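Local atomic coordinates of protein Cdhr2 (Mus musculus, PDB entry 5CYX), a protein that probably links adjacent epithelial microvilli through calcium-dependent heterophilic adhesion to CDHR5 by way of its extracellular cadherin repeats, thereby controlling how microvilli pack. Residues A[49-54]-A[74-79]; A[66-71]-A[132-137]; A[125-130]-A[183-188]; A[151-156]-A[168-173]; A[156-159]-A[165-168]. All blocks are in the same frame, centred on the assembly; numbering follows the deposited sequence.

Overall arrangement
The chain carries three cadherin repeats in a row, and the contacts sample the first, the second and the joint between them. Contacts 1 and 3 lie in the buried cores of the first and second repeats, where apolar side chains of one sheet meet those of the other. Contact 2 is partly buried and built on carboxylates and calcium; it touches contact 1 where Y50 meets L66 and V71. Contact 5, a buried hairpin, combines backbone bonds with apolar side chains and shares N156 and L168 with contact 4, the more open, amide-rich loop pairing beside it. Contacts 3 and 5 meet through the neighbouring strands 123-126 and 165-168 and where L183 packs on F158 and I166.

Contact 1 of 5, residues A[49-54]-A[74-79]; sequences SYFSVN and FKITIS
Y50 lays its ring on that of F74 inside the first cadherin repeat, a Greek-key beta sandwich; residues 49-54 run into the edge strand 51-53 of one sheet, and F74 and I76 belong to strand 73-81 of the other. The aromatic part is an offset stack, with centroids 4.3 Å apart and planes inclined by 19°. F74 CZ sits over one face of the Y50 ring, displaced toward its rim, 3.7 Å from Y50 CG. F74 holds CG between its backbone N and carbonyl carbon (chi1 60°), which carries the ring out toward Y50. F51 enters from the opposite direction to F74, and F51 CE2 comes to 4.0 Å from F74 CE2 at the edge of the F74 ring. The Y50 side chain also packs on L66 and, through its hydroxyl, on V71, in the loop bearing calcium ligands D67 and E69. A serine in place of Y50 would probably uncover one face of the F74 ring and open a gap next to L66. The aliphatic part belongs to I76, whose side chain crosses that of F51 at about a right angle: I76 CG2 lies in the plane of the F51 ring, 4.0 Å from F51 CE2.

Contact 2 of 5, residues A[66-71]-A[132-137]; sequences LDFETV and KDTGTA. With CA (calcium ion), chain C; CA (calcium ion), chain D; CA (calcium ion), chain B.
The side chains of E69 and D133 cross obliquely at the joint between the first and second cadherin repeats, both binding one calcium ion, their carboxylate planes turned 77° apart. E69 bends at chi2 (63°), which swings its carboxylate round so that both oxygens grip this central ion; E69 OE2 lies 2.5 Å from the calcium. E69 OE1 also reaches the outer calcium, which D67 OD1 binds at 2.3 Å. D133 bridges with one oxygen per ion: D133 OD1 meets the central ion at 2.4 Å, and D133 OD2 a third calcium, which the carbonyl oxygen A137 O binds as well. D67 and E69 form the DXE element of the first repeat, and D133 closes the DXD element of the second; E18 and D100 complete the outer site and, with D97 and R98, the central one, while N99, N101, D131 and D189 complete the third. Alongside the carboxylates, K132 CB packs 4.1 Å from E69 CG. F68 turns its ring edge to T134, with T134 OG1 near the ring plane and 3.7 Å from F68 CE2. One water ties the two loops together, donating to E69 OE2 and K132 O and accepting from T134 OG1. E69 OE2 and D133 OD1 stand 3.3 Å apart and would probably repel each other without the shared ion, consistent with a joint that needs calcium to stay rigid.

Contact 3 of 5, residues A[125-130]-A[183-188]; sequences FSVLAE and LELKAC
The backbone N of A129, the residue whose methyl group meets A187, is hydrogen-bonded to the hydroxyl of Y142, and the backbone N of A187 to OG of S203. Both of these N-H groups find partners outside the two segments, and what passes between the segments is carbon alone. A129 CB and A187 CB stand head-on, 3.7 Å apart. With nothing longer than a methyl on either residue, the two backbones can draw close here, to 6.7 Å between the CA atoms of A129 and A187. Two residues back along each segment the spacing widens to 9.5 Å between the CA atoms of V127 and L185, and larger side chains fill it. This is the interior of the second cadherin repeat, a Greek-key beta sandwich: residues 125-130 lead out of strand 123-126 in the three-stranded sheet, whereas residues 183-188 belong to strand 180-189 of the four-stranded sheet. V127 and L185 reach toward each other tip to tip, one branch from each making the touch, V127 CG2 against L185 CD1 at 3.8 Å. L185 has its CG beside the backbone N but turned well away from a fully staggered position (chi1 -32°), and the extended second torsion then carries CD1 outward to V127. F105 packs against both alanines, while F110 covers V127 and V206 lies against L185. Near the end of the same strand, C188 is tied to C202 by a disulfide.

Contact 4 of 5, residues A[151-156]-A[168-173]; sequences TANSNN and LNDTLS
Nearly trans first torsions in N156 (chi1 -170°) and D170 (chi1 -159°) bring an amide and a carboxylate together between two loops of the second cadherin repeat. The loops flank the hairpin of strands 158-160 and 165-168, residues 151-156 leading into it and 168-173 leading out. N156 ND2 donates to D170 OD2 over 3.1 Å, meeting the oxygen from above the carboxylate plane, with the two flat groups turned 79° apart. The other carboxylate oxygen, D170 OD1, accepts the backbone N of T171 at 2.9 Å. With the carboxylate cut back to an alanine here, N156 ND2 and T171 N are likely to lose these acceptors, the amide staying tethered at OD1 by water. N169 grips the backbone: N169 ND2 gives an almost straight bond, in the carbonyl plane, to N156 O at 2.8 Å. N169 OD1 faces elsewhere, accepting from R159 NE and from the backbone N of V123 of a second subunit. At the start of the first loop, T151 OG1 accepts the backbone N of S154, an ST motif. A water bridges the two asparagines, donating to N156 OD1 at 3.0 Å and accepting from N169 ND2 at 2.7 Å.

Contact 5 of 5, residues A[156-159]-A[165-168]; sequences NLFR and SIVL
L168 CD1 is the apolar centre, touching F158 CE1 at 3.9 Å and L157 CD1 at 4.1 Å. The side chains of L157 and L168 run side by side in the same direction, and L157 CG lies over one face of the F158 ring, offset toward its rim. I166 adds its CG2 branch, 4.1 Å from F158 CB. Between the strands the backbone pairs as an antiparallel hairpin: F158 and L168 form a non-hydrogen-bonded pair, R159 and V167 a hydrogen-bonded one. V167 N gives R159 O a nearly straight bond of 2.7 Å, and R159 N returns one to V167 O at 3.0 Å. V167 O also takes a CA-H contact from F158. On the other face of the sheet R159 lies alongside V167. Its CG starts between the backbone N and carbonyl carbon (chi1 58°), the chain then runs extended, and V167 CG1 ends 3.8 Å above the centre of the guanidinium. Farther out, at the charged end, R159 NH2 bonds to G121 O of a second subunit. Within the second cadherin repeat, strand 165-168 is the middle of its three-stranded sheet, between 158-160 and 123-126, while F158 and I166 face strand 180-189 of the opposing sheet, where F158 meets the Y181 ring edge-to-face.

Contact 1 of 5, residues A[49-54]-A[74-79]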
# COMPACT_ATOMS: atom_id res chain seq x y z
N SER A 49 34.12 34.94 -16.19
CA SER A 49 32.90 35.60 -16.68
C SER A 49 31.70 35.45 -15.75
O SER A 49 30.68 36.07 -15.96
CB SER A 49 32.52 35.07 -18.07
OG SER A 49 32.22 33.69 -17.99
N TYR A 50 31.80 34.62 -14.72
CA TYR A 50 30.80 34.58 -13.69
C TYR A 50 30.76 35.84 -12.85
O TYR A 50 29.75 36.10 -12.19
CB TYR A 50 31.03 33.38 -12.73
CG TYR A 50 30.50 32.09 -13.24
CD1 TYR A 50 29.14 31.80 -13.18
CD2 TYR A 50 31.34 31.14 -13.81
CE1 TYR A 50 28.63 30.60 -13.65
CE2 TYR A 50 30.85 29.94 -14.28
CZ TYR A 50 29.49 29.66 -14.18
OH TYR A 50 29.01 28.45 -14.62
N PHE A 51 31.86 36.60 -12.82
CA PHE A 51 31.91 37.80 -12.00
C PHE A 51 32.37 39.04 -12.74
O PHE A 51 33.01 38.95 -13.77
CB PHE A 51 32.80 37.57 -10.83
CG PHE A 51 32.37 36.39 -9.99
CD1 PHE A 51 31.22 36.47 -9.22
CD2 PHE A 51 33.09 35.19 -10.02
CE1 PHE A 51 30.80 35.38 -8.44
CE2 PHE A 51 32.68 34.10 -9.26
CZ PHE A 51 31.53 34.20 -8.46
N SER A 52 31.98 40.18 -12.18
CA SER A 52 32.36 41.49 -12.65
C SER A 52 32.95 42.18 -11.44
O SER A 52 32.24 42.36 -10.45
CB SER A 52 31.12 42.24 -13.10
OG SER A 52 31.36 43.63 -13.20
N VAL A 53 34.22 42.55 -11.51
CA VAL A 53 34.94 43.14 -10.34
C VAL A 53 35.15 44.65 -10.52
O VAL A 53 35.57 45.10 -11.59
CB VAL A 53 36.32 42.52 -10.17
CG1 VAL A 53 37.03 43.09 -8.95
CG2 VAL A 53 36.20 41.00 -10.07
N ASN A 54 34.90 45.43 -9.49
CA ASN A 54 35.33 46.81 -9.50
C ASN A 54 36.80 46.83 -9.00
O ASN A 54 37.10 46.51 -7.83
CB ASN A 54 34.40 47.68 -8.66
CG ASN A 54 34.80 49.15 -8.70
OD1 ASN A 54 35.99 49.49 -8.56
ND2 ASN A 54 33.82 50.01 -8.86
N PHE A 74 33.06 25.63 -8.86
CA PHE A 74 34.10 25.97 -9.83
C PHE A 74 35.16 26.85 -9.16
O PHE A 74 34.91 27.39 -8.10
CB PHE A 74 33.51 26.65 -11.07
CG PHE A 74 32.78 27.93 -10.76
CD1 PHE A 74 31.43 27.91 -10.42
CD2 PHE A 74 33.44 29.14 -10.77
CE1 PHE A 74 30.75 29.09 -10.11
CE2 PHE A 74 32.76 30.33 -10.49
CZ PHE A 74 31.42 30.30 -10.14
N LYS A 75 36.34 26.93 -9.76
CA LYS A 75 37.45 27.76 -9.26
C LYS A 75 37.55 29.12 -9.97
O LYS A 75 37.29 29.24 -11.19
CB LYS A 75 38.81 27.09 -9.52
CG LYS A 75 39.08 25.92 -8.64
CD LYS A 75 40.46 25.29 -8.92
CE LYS A 75 40.56 23.94 -8.20
NZ LYS A 75 39.88 23.92 -6.85
N ILE A 76 38.04 30.09 -9.22
CA ILE A 76 38.41 31.38 -9.80
C ILE A 76 39.80 31.76 -9.33
O ILE A 76 40.26 31.29 -8.33
CB ILE A 76 37.40 32.49 -9.43
CG1 ILE A 76 37.16 32.53 -7.91
CG2 ILE A 76 36.11 32.26 -10.16
CD1 ILE A 76 36.33 33.71 -7.43
N THR A 77 40.45 32.62 -10.09
CA THR A 77 41.71 33.20 -9.68
C THR A 77 41.44 34.69 -9.35
O THR A 77 40.93 35.45 -10.20
CB THR A 77 42.80 33.01 -10.77
OG1 THR A 77 43.01 31.61 -10.98
CG2 THR A 77 44.12 33.64 -10.35
N ILE A 78 41.77 35.06 -8.13
CA ILE A 78 41.72 36.43 -7.69
C ILE A 78 43.14 36.99 -7.65
O ILE A 78 44.07 36.32 -7.23
CB ILE A 78 41.09 36.51 -6.28
CG1 ILE A 78 39.62 36.08 -6.35
CG2 ILE A 78 41.18 37.95 -5.75
CD1 ILE A 78 39.07 35.61 -5.03
N SER A 79 43.26 38.25 -8.05
CA SER A 79 44.54 38.94 -8.12
C SER A 79 44.47 40.29 -7.43
O SER A 79 43.43 40.95 -7.43
CB SER A 79 44.90 39.14 -9.57
OG SER A 79 43.94 39.99 -10.19

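Contact 2 of 5, residues A[66-71]-A[132-137]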
# COMPACT_ATOMS: atom_id res chain seq x y z
N LEU A 66 24.19 31.47 -11.93
CA LEU A 66 24.63 30.29 -11.27
C LEU A 66 23.57 29.23 -11.44
O LEU A 66 22.38 29.56 -11.51
CB LEU A 66 24.74 30.56 -9.75
CG LEU A 66 25.82 31.54 -9.29
CD1 LEU A 66 25.77 31.68 -7.78
CD2 LEU A 66 27.20 31.07 -9.71
N ASP A 67 23.98 27.97 -11.45
CA ASP A 67 23.05 26.88 -11.67
C ASP A 67 23.65 25.60 -11.12
O ASP A 67 24.54 25.00 -11.72
CB ASP A 67 22.74 26.72 -13.20
CG ASP A 67 21.70 25.62 -13.47
OD1 ASP A 67 20.96 25.20 -12.55
OD2 ASP A 67 21.63 25.13 -14.58
N PHE A 68 23.16 25.21 -9.95
CA PHE A 68 23.63 24.05 -9.28
C PHE A 68 23.49 22.81 -10.13
O PHE A 68 24.37 21.95 -10.12
CB PHE A 68 22.83 23.82 -8.00
CG PHE A 68 23.25 22.60 -7.26
CD1 PHE A 68 24.39 22.63 -6.47
CD2 PHE A 68 22.52 21.42 -7.34
CE1 PHE A 68 24.78 21.50 -5.75
CE2 PHE A 68 22.91 20.29 -6.63
CZ PHE A 68 24.05 20.34 -5.86
N GLU A 69 22.40 22.72 -10.88
CA GLU A 69 22.13 21.53 -11.69
C GLU A 69 23.19 21.25 -12.77
O GLU A 69 23.39 20.07 -13.12
CB GLU A 69 20.74 21.60 -12.33
CG GLU A 69 19.61 21.22 -11.39
CD GLU A 69 19.46 22.15 -10.16
OE1 GLU A 69 19.36 23.37 -10.27
OE2 GLU A 69 19.44 21.67 -9.06
N THR A 70 23.89 22.28 -13.25
CA THR A 70 24.99 22.09 -14.25
C THR A 70 26.40 22.33 -13.70
O THR A 70 27.30 21.58 -14.03
CB THR A 70 24.83 23.00 -15.47
OG1 THR A 70 23.95 24.06 -15.12
CG2 THR A 70 24.22 22.26 -16.63
N VAL A 71 26.60 23.39 -12.91
CA VAL A 71 27.93 23.71 -12.39
C VAL A 71 27.84 23.89 -10.86
O VAL A 71 27.68 25.00 -10.34
CB VAL A 71 28.57 24.92 -13.08
CG1 VAL A 71 30.00 25.08 -12.57
CG2 VAL A 71 28.61 24.73 -14.62
N LYS A 132 14.64 17.67 -10.80
CA LYS A 132 16.11 17.76 -10.88
C LYS A 132 16.83 18.29 -9.66
O LYS A 132 18.04 18.17 -9.58
CB LYS A 132 16.51 18.57 -12.09
CG LYS A 132 16.09 17.88 -13.38
CD LYS A 132 17.25 17.80 -14.35
CE LYS A 132 17.49 19.15 -15.04
NZ LYS A 132 18.94 19.35 -15.40
N ASP A 133 16.11 18.88 -8.69
CA ASP A 133 16.78 19.39 -7.52
C ASP A 133 17.24 18.18 -6.67
O ASP A 133 16.86 17.04 -6.94
CB ASP A 133 15.91 20.37 -6.72
CG ASP A 133 15.43 21.55 -7.59
OD1 ASP A 133 16.28 22.15 -8.31
OD2 ASP A 133 14.22 21.74 -7.61
N THR A 134 18.05 18.47 -5.66
CA THR A 134 18.63 17.47 -4.77
C THR A 134 18.09 17.66 -3.34
O THR A 134 17.78 18.79 -2.96
CB THR A 134 20.16 17.66 -4.76
OG1 THR A 134 20.69 17.43 -6.09
CG2 THR A 134 20.86 16.68 -3.74
N GLY A 135 18.00 16.61 -2.54
CA GLY A 135 17.43 16.74 -1.21
C GLY A 135 15.91 16.81 -1.30
O GLY A 135 15.30 16.33 -2.29
N THR A 136 15.27 17.33 -0.25
CA THR A 136 13.81 17.32 -0.21
C THR A 136 13.27 18.14 -1.36
O THR A 136 12.15 17.93 -1.79
CB THR A 136 13.23 17.84 1.12
OG1 THR A 136 13.68 19.17 1.31
CG2 THR A 136 13.78 16.95 2.33
N ALA A 137 14.04 19.10 -1.84
CA ALA A 137 13.63 19.85 -3.03
C ALA A 137 13.51 18.98 -4.26
O ALA A 137 12.92 19.41 -5.30
CB ALA A 137 14.63 20.94 -3.30
CA CA C . 18.16 23.51 -7.90
CA CA D . 12.15 20.86 -6.96
CA CA B . 19.16 25.61 -11.16
O HOH W 1 20.25 19.13 -8.38
O HOH W 2 17.57 24.98 -12.93

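Contact 3 of 5, residues A[125-130]-A[183-188]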
# COMPACT_ATOMS: atom_id res chain seq x y z
N PHE A 125 -2.17 1.41 -12.11
CA PHE A 125 -1.32 2.12 -13.04
C PHE A 125 -0.28 2.86 -12.23
O PHE A 125 -0.57 3.30 -11.07
CB PHE A 125 -2.12 3.19 -13.84
CG PHE A 125 -1.42 3.63 -15.11
CD1 PHE A 125 -1.23 2.73 -16.16
CD2 PHE A 125 -0.93 4.94 -15.25
CE1 PHE A 125 -0.55 3.12 -17.33
CE2 PHE A 125 -0.28 5.34 -16.43
CZ PHE A 125 -0.06 4.41 -17.45
N SER A 126 0.87 3.08 -12.85
CA SER A 126 1.97 3.78 -12.20
C SER A 126 2.43 4.96 -13.04
O SER A 126 2.54 4.85 -14.25
CB SER A 126 3.10 2.79 -11.92
OG SER A 126 2.66 1.87 -10.92
N VAL A 127 2.61 6.11 -12.41
CA VAL A 127 3.25 7.25 -13.05
C VAL A 127 4.60 7.57 -12.38
O VAL A 127 4.87 7.18 -11.24
CB VAL A 127 2.31 8.48 -13.06
CG1 VAL A 127 1.11 8.20 -13.97
CG2 VAL A 127 1.83 8.83 -11.65
N LEU A 128 5.45 8.29 -13.10
CA LEU A 128 6.75 8.70 -12.57
C LEU A 128 7.00 10.16 -12.89
O LEU A 128 6.99 10.56 -14.06
CB LEU A 128 7.87 7.85 -13.19
CG LEU A 128 9.26 8.07 -12.59
CD1 LEU A 128 9.28 7.72 -11.09
CD2 LEU A 128 10.29 7.27 -13.38
N ALA A 129 7.25 10.96 -11.86
CA ALA A 129 7.71 12.32 -12.10
C ALA A 129 9.10 12.44 -11.53
O ALA A 129 9.43 11.79 -10.57
CB ALA A 129 6.78 13.36 -11.53
N GLU A 130 9.92 13.27 -12.18
CA GLU A 130 11.28 13.49 -11.71
C GLU A 130 11.46 14.97 -11.51
O GLU A 130 10.89 15.77 -12.24
CB GLU A 130 12.29 12.95 -12.75
CG GLU A 130 12.23 11.44 -12.81
CD GLU A 130 12.98 10.87 -13.99
OE1 GLU A 130 12.78 11.38 -15.15
OE2 GLU A 130 13.73 9.92 -13.75
N LEU A 183 -8.86 10.23 -13.70
CA LEU A 183 -8.21 10.73 -12.52
C LEU A 183 -7.33 11.87 -12.97
O LEU A 183 -6.60 11.74 -13.97
CB LEU A 183 -7.32 9.66 -11.91
CG LEU A 183 -7.89 8.50 -11.14
CD1 LEU A 183 -8.80 7.62 -11.95
CD2 LEU A 183 -6.72 7.67 -10.63
N GLU A 184 -7.37 12.98 -12.23
CA GLU A 184 -6.41 14.05 -12.37
C GLU A 184 -5.38 13.95 -11.23
O GLU A 184 -5.77 13.89 -10.08
CB GLU A 184 -7.13 15.39 -12.30
CG GLU A 184 -6.19 16.56 -12.19
CD GLU A 184 -6.90 17.89 -12.20
OE1 GLU A 184 -8.14 17.94 -12.37
OE2 GLU A 184 -6.19 18.89 -12.11
N LEU A 185 -4.08 13.98 -11.56
CA LEU A 185 -3.00 13.92 -10.53
C LEU A 185 -2.10 15.12 -10.60
O LEU A 185 -2.07 15.85 -11.61
CB LEU A 185 -2.09 12.70 -10.72
CG LEU A 185 -2.69 11.44 -11.28
CD1 LEU A 185 -1.57 10.40 -11.44
CD2 LEU A 185 -3.75 10.90 -10.36
N LYS A 186 -1.35 15.32 -9.53
CA LYS A 186 -0.14 16.14 -9.59
C LYS A 186 0.99 15.54 -8.75
O LYS A 186 0.79 14.60 -8.00
CB LYS A 186 -0.38 17.59 -9.20
CG LYS A 186 -0.86 17.78 -7.78
CD LYS A 186 -0.91 19.25 -7.35
CE LYS A 186 -1.12 19.31 -5.82
NZ LYS A 186 -1.48 20.65 -5.27
N ALA A 187 2.18 16.06 -8.98
CA ALA A 187 3.36 15.67 -8.24
C ALA A 187 3.96 16.95 -7.70
O ALA A 187 4.08 17.91 -8.45
CB ALA A 187 4.35 14.93 -9.16
N CYS A 188 4.28 16.98 -6.41
CA CYS A 188 5.03 18.07 -5.82
C CYS A 188 6.34 17.56 -5.24
O CYS A 188 6.49 16.36 -4.99
CB CYS A 188 4.23 18.79 -4.72
SG CYS A 188 2.58 19.30 -5.29

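Contact 4 of 5, residues A[151-156]-A[168-173]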
# COMPACT_ATOMS: atom_id res chain seq x y z
N THR A 151 -18.30 10.91 -7.09
CA THR A 151 -19.27 10.44 -6.10
C THR A 151 -18.47 10.07 -4.84
O THR A 151 -17.24 9.86 -4.92
CB THR A 151 -20.06 9.21 -6.62
OG1 THR A 151 -19.14 8.14 -6.95
CG2 THR A 151 -20.87 9.56 -7.87
N ALA A 152 -19.14 9.99 -3.68
CA ALA A 152 -18.50 9.50 -2.45
C ALA A 152 -17.69 8.21 -2.75
O ALA A 152 -16.54 8.03 -2.29
CB ALA A 152 -19.55 9.24 -1.37
N ASN A 153 -18.31 7.35 -3.55
CA ASN A 153 -17.73 6.08 -3.93
C ASN A 153 -16.54 6.19 -4.92
O ASN A 153 -15.57 5.44 -4.78
CB ASN A 153 -18.84 5.16 -4.46
CG ASN A 153 -18.30 3.95 -5.17
OD1 ASN A 153 -17.40 3.24 -4.68
ND2 ASN A 153 -18.84 3.71 -6.37
N SER A 154 -16.59 7.09 -5.89
CA SER A 154 -15.48 7.22 -6.86
C SER A 154 -14.22 7.79 -6.15
O SER A 154 -13.10 7.33 -6.39
CB SER A 154 -15.89 8.05 -8.09
OG SER A 154 -16.13 9.43 -7.81
N ASN A 155 -14.44 8.72 -5.23
CA ASN A 155 -13.34 9.28 -4.42
C ASN A 155 -12.72 8.34 -3.36
O ASN A 155 -11.71 8.66 -2.77
CB ASN A 155 -13.82 10.58 -3.77
CG ASN A 155 -14.06 11.67 -4.82
OD1 ASN A 155 -13.13 12.35 -5.25
ND2 ASN A 155 -15.31 11.79 -5.28
N ASN A 156 -13.38 7.22 -3.07
CA ASN A 156 -12.86 6.17 -2.19
C ASN A 156 -12.12 5.05 -2.98
O ASN A 156 -11.52 4.17 -2.38
CB ASN A 156 -14.03 5.49 -1.50
CG ASN A 156 -13.58 4.55 -0.38
OD1 ASN A 156 -12.78 4.94 0.43
ND2 ASN A 156 -14.08 3.32 -0.36
N LEU A 168 -5.92 0.23 -6.29
CA LEU A 168 -7.32 0.04 -6.10
C LEU A 168 -7.67 -0.18 -4.63
O LEU A 168 -7.09 -1.11 -4.01
CB LEU A 168 -7.77 -1.15 -6.86
CG LEU A 168 -9.26 -1.34 -6.89
CD1 LEU A 168 -9.98 -0.30 -7.78
CD2 LEU A 168 -9.56 -2.76 -7.31
N ASN A 169 -8.59 0.65 -4.13
CA ASN A 169 -9.01 0.68 -2.73
C ASN A 169 -10.42 0.19 -2.43
O ASN A 169 -10.76 0.04 -1.29
CB ASN A 169 -8.82 2.11 -2.21
CG ASN A 169 -9.02 2.22 -0.75
OD1 ASN A 169 -8.22 1.68 0.09
ND2 ASN A 169 -10.12 2.92 -0.37
N ASP A 170 -11.26 -0.00 -3.44
CA ASP A 170 -12.60 -0.54 -3.29
C ASP A 170 -12.90 -1.28 -4.60
O ASP A 170 -12.10 -1.23 -5.51
CB ASP A 170 -13.55 0.66 -3.12
CG ASP A 170 -14.88 0.31 -2.46
OD1 ASP A 170 -15.27 -0.86 -2.33
OD2 ASP A 170 -15.60 1.26 -2.11
N THR A 171 -14.04 -1.97 -4.67
CA THR A 171 -14.32 -2.94 -5.72
C THR A 171 -14.96 -2.19 -6.88
O THR A 171 -15.69 -1.20 -6.69
CB THR A 171 -15.38 -3.96 -5.28
OG1 THR A 171 -16.47 -3.21 -4.75
CG2 THR A 171 -14.88 -4.90 -4.18
N LEU A 172 -14.69 -2.67 -8.07
CA LEU A 172 -15.20 -2.01 -9.27
C LEU A 172 -16.53 -2.63 -9.67
O LEU A 172 -16.82 -3.73 -9.32
CB LEU A 172 -14.20 -2.23 -10.44
CG LEU A 172 -12.78 -1.73 -10.25
CD1 LEU A 172 -11.74 -2.27 -11.22
CD2 LEU A 172 -12.77 -0.23 -10.30
N SER A 173 -17.31 -1.93 -10.51
CA SER A 173 -18.45 -2.56 -11.22
C SER A 173 -18.78 -1.81 -12.50
O SER A 173 -19.26 -0.68 -12.43
CB SER A 173 -19.72 -2.62 -10.35
OG SER A 173 -20.77 -3.25 -11.11
O HOH W 3 -11.34 2.80 2.04

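Contact 5 of 5, residues A[156-159]-A[165-168]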
# COMPACT_ATOMS: atom_id res chain seq x y z
N ASN A 156 -13.38 7.22 -3.07
CA ASN A 156 -12.86 6.17 -2.19
C ASN A 156 -12.12 5.05 -2.98
O ASN A 156 -11.52 4.17 -2.38
CB ASN A 156 -14.03 5.49 -1.50
CG ASN A 156 -13.58 4.55 -0.38
OD1 ASN A 156 -12.78 4.94 0.43
ND2 ASN A 156 -14.08 3.32 -0.36
N LEU A 157 -12.28 5.05 -4.29
CA LEU A 157 -11.97 3.93 -5.16
C LEU A 157 -10.47 3.74 -5.42
O LEU A 157 -10.03 2.62 -5.65
CB LEU A 157 -12.68 4.15 -6.53
CG LEU A 157 -12.96 2.97 -7.44
CD1 LEU A 157 -13.45 1.71 -6.75
CD2 LEU A 157 -13.99 3.38 -8.48
N PHE A 158 -9.71 4.83 -5.39
CA PHE A 158 -8.34 4.80 -5.84
C PHE A 158 -7.51 5.59 -4.89
O PHE A 158 -7.97 6.54 -4.35
CB PHE A 158 -8.15 5.43 -7.21
CG PHE A 158 -8.94 4.78 -8.28
CD1 PHE A 158 -8.56 3.52 -8.78
CD2 PHE A 158 -10.01 5.46 -8.90
CE1 PHE A 158 -9.25 2.94 -9.83
CE2 PHE A 158 -10.72 4.85 -9.90
CZ PHE A 158 -10.33 3.60 -10.38
N ARG A 159 -6.25 5.18 -4.73
CA ARG A 159 -5.34 5.89 -3.87
C ARG A 159 -3.94 5.79 -4.42
O ARG A 159 -3.62 4.84 -5.10
CB ARG A 159 -5.41 5.30 -2.48
CG ARG A 159 -5.08 3.79 -2.36
CD ARG A 159 -5.38 3.35 -0.90
NE ARG A 159 -5.17 1.92 -0.64
CZ ARG A 159 -3.97 1.31 -0.53
NH1 ARG A 159 -2.84 1.99 -0.70
NH2 ARG A 159 -3.90 0.01 -0.25
N SER A 165 2.53 4.69 -7.84
CA SER A 165 1.53 3.66 -8.11
C SER A 165 0.15 3.99 -7.53
O SER A 165 0.03 4.25 -6.32
CB SER A 165 1.96 2.31 -7.57
OG SER A 165 2.94 1.77 -8.42
N ILE A 166 -0.85 3.92 -8.40
CA ILE A 166 -2.26 4.09 -8.09
C ILE A 166 -2.76 2.69 -7.74
O ILE A 166 -2.59 1.74 -8.54
CB ILE A 166 -3.03 4.66 -9.32
CG1 ILE A 166 -2.44 6.01 -9.70
CG2 ILE A 166 -4.54 4.77 -9.09
CD1 ILE A 166 -3.03 6.57 -10.99
N VAL A 167 -3.29 2.56 -6.53
CA VAL A 167 -3.78 1.30 -6.01
C VAL A 167 -5.29 1.33 -5.91
O VAL A 167 -5.85 2.31 -5.38
CB VAL A 167 -3.21 1.00 -4.61
CG1 VAL A 167 -3.87 -0.22 -4.04
CG2 VAL A 167 -1.70 0.78 -4.73
N LEU A 168 -5.92 0.23 -6.29
CA LEU A 168 -7.32 0.04 -6.10
C LEU A 168 -7.67 -0.18 -4.63
O LEU A 168 -7.09 -1.11 -4.01
CB LEU A 168 -7.77 -1.15 -6.86
CG LEU A 168 -9.26 -1.34 -6.89
CD1 LEU A 168 -9.98 -0.30 -7.78
CD2 LEU A 168 -9.56 -2.76 -7.31